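Local coordinates for D-3-phosphoglycerate dehydrogenase-related protein (Vibrio cholerae, PDB 4S1V) that probably catalyses the NAD-dependent oxidation or reduction of a D-2-hydroxyacid, possibly 3-phosphoglycerate, as a member of the D-isomer-specific 2-hydroxyacid dehydrogenase family, at residues C[7-12]-C[28-33]. Sequence-based numbering, arbitrary orientation.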
# COMPACT_ATOMS: atom_id res chain seq x y z
N LEU C 7 -3.95 -2.98 38.96
CA LEU C 7 -4.51 -2.21 37.85
C LEU C 7 -3.74 -2.36 36.53
O LEU C 7 -2.55 -2.69 36.51
CB LEU C 7 -4.62 -0.72 38.22
CG LEU C 7 -5.55 -0.28 39.35
CD1 LEU C 7 -5.44 1.22 39.58
CD2 LEU C 7 -7.00 -0.66 39.05
N ASP C 8 -4.46 -2.17 35.42
CA ASP C 8 -3.86 -1.96 34.09
C ASP C 8 -2.99 -3.09 33.50
O ASP C 8 -2.07 -2.80 32.73
CB ASP C 8 -3.10 -0.63 34.06
CG ASP C 8 -3.95 0.55 34.51
OD1 ASP C 8 -5.03 0.78 33.92
OD2 ASP C 8 -3.54 1.25 35.44
N ASP C 9 -3.28 -4.35 33.83
CA ASP C 9 -2.55 -5.47 33.23
C ASP C 9 -3.21 -5.89 31.90
O ASP C 9 -3.93 -6.88 31.85
CB ASP C 9 -2.46 -6.65 34.21
CG ASP C 9 -1.72 -7.87 33.64
OD1 ASP C 9 -1.02 -7.77 32.61
OD2 ASP C 9 -1.84 -8.96 34.23
N TYR C 10 -2.92 -5.13 30.84
CA TYR C 10 -3.66 -5.26 29.57
C TYR C 10 -3.64 -6.64 28.90
O TYR C 10 -4.59 -7.02 28.22
CB TYR C 10 -3.21 -4.19 28.56
CG TYR C 10 -3.09 -2.80 29.14
CD1 TYR C 10 -4.17 -2.17 29.76
CD2 TYR C 10 -1.88 -2.10 29.06
CE1 TYR C 10 -4.06 -0.90 30.29
CE2 TYR C 10 -1.75 -0.82 29.58
CZ TYR C 10 -2.85 -0.22 30.20
OH TYR C 10 -2.73 1.04 30.72
N GLN C 11 -2.57 -7.39 29.10
CA GLN C 11 -2.45 -8.72 28.51
C GLN C 11 -2.79 -9.83 29.51
O GLN C 11 -2.79 -11.01 29.15
CB GLN C 11 -1.05 -8.93 27.93
CG GLN C 11 -0.76 -8.10 26.69
CD GLN C 11 0.67 -8.22 26.21
OE1 GLN C 11 1.02 -9.16 25.49
NE2 GLN C 11 1.50 -7.26 26.59
N ASN C 12 -3.07 -9.43 30.75
CA ASN C 12 -3.46 -10.37 31.81
C ASN C 12 -2.38 -11.43 32.05
O ASN C 12 -2.67 -12.63 32.12
CB ASN C 12 -4.81 -11.03 31.49
CG ASN C 12 -5.52 -11.53 32.74
OD1 ASN C 12 -5.38 -10.97 33.83
ND2 ASN C 12 -6.31 -12.58 32.58
N VAL C 28 -6.87 -11.55 45.69
CA VAL C 28 -6.32 -10.72 44.60
C VAL C 28 -7.23 -10.66 43.36
O VAL C 28 -7.64 -11.69 42.83
CB VAL C 28 -4.92 -11.23 44.17
CG1 VAL C 28 -4.25 -10.23 43.23
CG2 VAL C 28 -4.03 -11.49 45.38
N THR C 29 -7.53 -9.44 42.91
CA THR C 29 -8.17 -9.22 41.61
C THR C 29 -7.23 -8.44 40.70
O THR C 29 -6.71 -7.38 41.08
CB THR C 29 -9.50 -8.45 41.73
OG1 THR C 29 -10.35 -9.09 42.69
CG2 THR C 29 -10.21 -8.37 40.38
N VAL C 30 -7.02 -8.97 39.50
CA VAL C 30 -6.21 -8.31 38.48
C VAL C 30 -7.10 -7.74 37.38
O VAL C 30 -7.80 -8.49 36.68
CB VAL C 30 -5.20 -9.29 37.84
CG1 VAL C 30 -4.27 -8.54 36.90
CG2 VAL C 30 -4.39 -10.02 38.91
N PHE C 31 -7.07 -6.43 37.22
CA PHE C 31 -7.83 -5.78 36.16
C PHE C 31 -6.99 -5.64 34.89
O PHE C 31 -5.77 -5.55 34.95
CB PHE C 31 -8.40 -4.44 36.64
CG PHE C 31 -9.44 -4.60 37.71
CD1 PHE C 31 -10.73 -5.03 37.38
CD2 PHE C 31 -9.13 -4.35 39.04
CE1 PHE C 31 -11.69 -5.20 38.37
CE2 PHE C 31 -10.09 -4.51 40.03
CZ PHE C 31 -11.37 -4.94 39.69
N ASN C 32 -7.67 -5.65 33.74
CA ASN C 32 -7.00 -5.78 32.44
C ASN C 32 -7.36 -4.68 31.45
O ASN C 32 -6.70 -4.51 30.43
CB ASN C 32 -7.31 -7.14 31.82
CG ASN C 32 -7.00 -8.31 32.74
OD1 ASN C 32 -7.82 -9.21 32.90
ND2 ASN C 32 -5.81 -8.30 33.34
N ASP C 33 -8.42 -3.94 31.75
CA ASP C 33 -8.86 -2.88 30.88
C ASP C 33 -8.22 -1.56 31.30
O ASP C 33 -7.68 -1.44 32.40
CB ASP C 33 -10.39 -2.79 30.83
CG ASP C 33 -11.04 -2.66 32.21
OD1 ASP C 33 -10.33 -2.58 33.23
OD2 ASP C 33 -12.29 -2.65 32.26
O HOH W 1 -7.22 -1.64 35.20
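The side-chain amide of Asn32 overlaps Asn12 and Asp9 of the type I turn formed by Asp9 to Asn12, and its ND2 serves two acceptors on that turn. Asn32 ND2 donates to Asp9 O at 2.8 Å, where the turn's own closing bond from Asn12 N arrives from the opposite face of the same carbonyl. Both bonds of the amide are bent; the one from Asn32 ND2 to Asn12 OD1 (2.7 Å) also comes from above the acceptor's carbonyl plane, 47° out of it, and not on a lone pair. The two amide planes are turned 63° against each other. With Asn32 CG beside its backbone N (chi1 -54°), the amide nitrogen comes within bonding distance of both turn oxygens. Backbone atoms extend the pairing: Asp9 N donates to Phe31 O (3.0 Å), and Tyr10 CA points its hydrogen almost straight at Asn32 O, 3.2 Å away, an oxygen that also lies at the edge of the Tyr10 ring. The side chains of Val30 and Asp9 cross at a slant, Val30 CG1 lying 3.6 Å from Asp9 OD2, which takes a hydrogen bond from Val14 N. Leu7 CD2 meets Phe31 CD2 at 4.3 Å, an oblique apolar touch. A water joins Asp8 N to Asp33 O, while the carboxylates of Asp8 and Asp33 turn to Thr58 and Arg44, respectively. The contact lies at the C-terminal ends of the adjacent parallel strands 3-6 and 27-30, the latter outermost within this chain. Tyr10 packs edge-to-face against Trp133 of the second subunit, and Tyr10 O accepts from Gln135 NE2 of that subunit. Bonding to two turn oxygens probably holds the Asn32 amide in one orientation, an N-H directed to each.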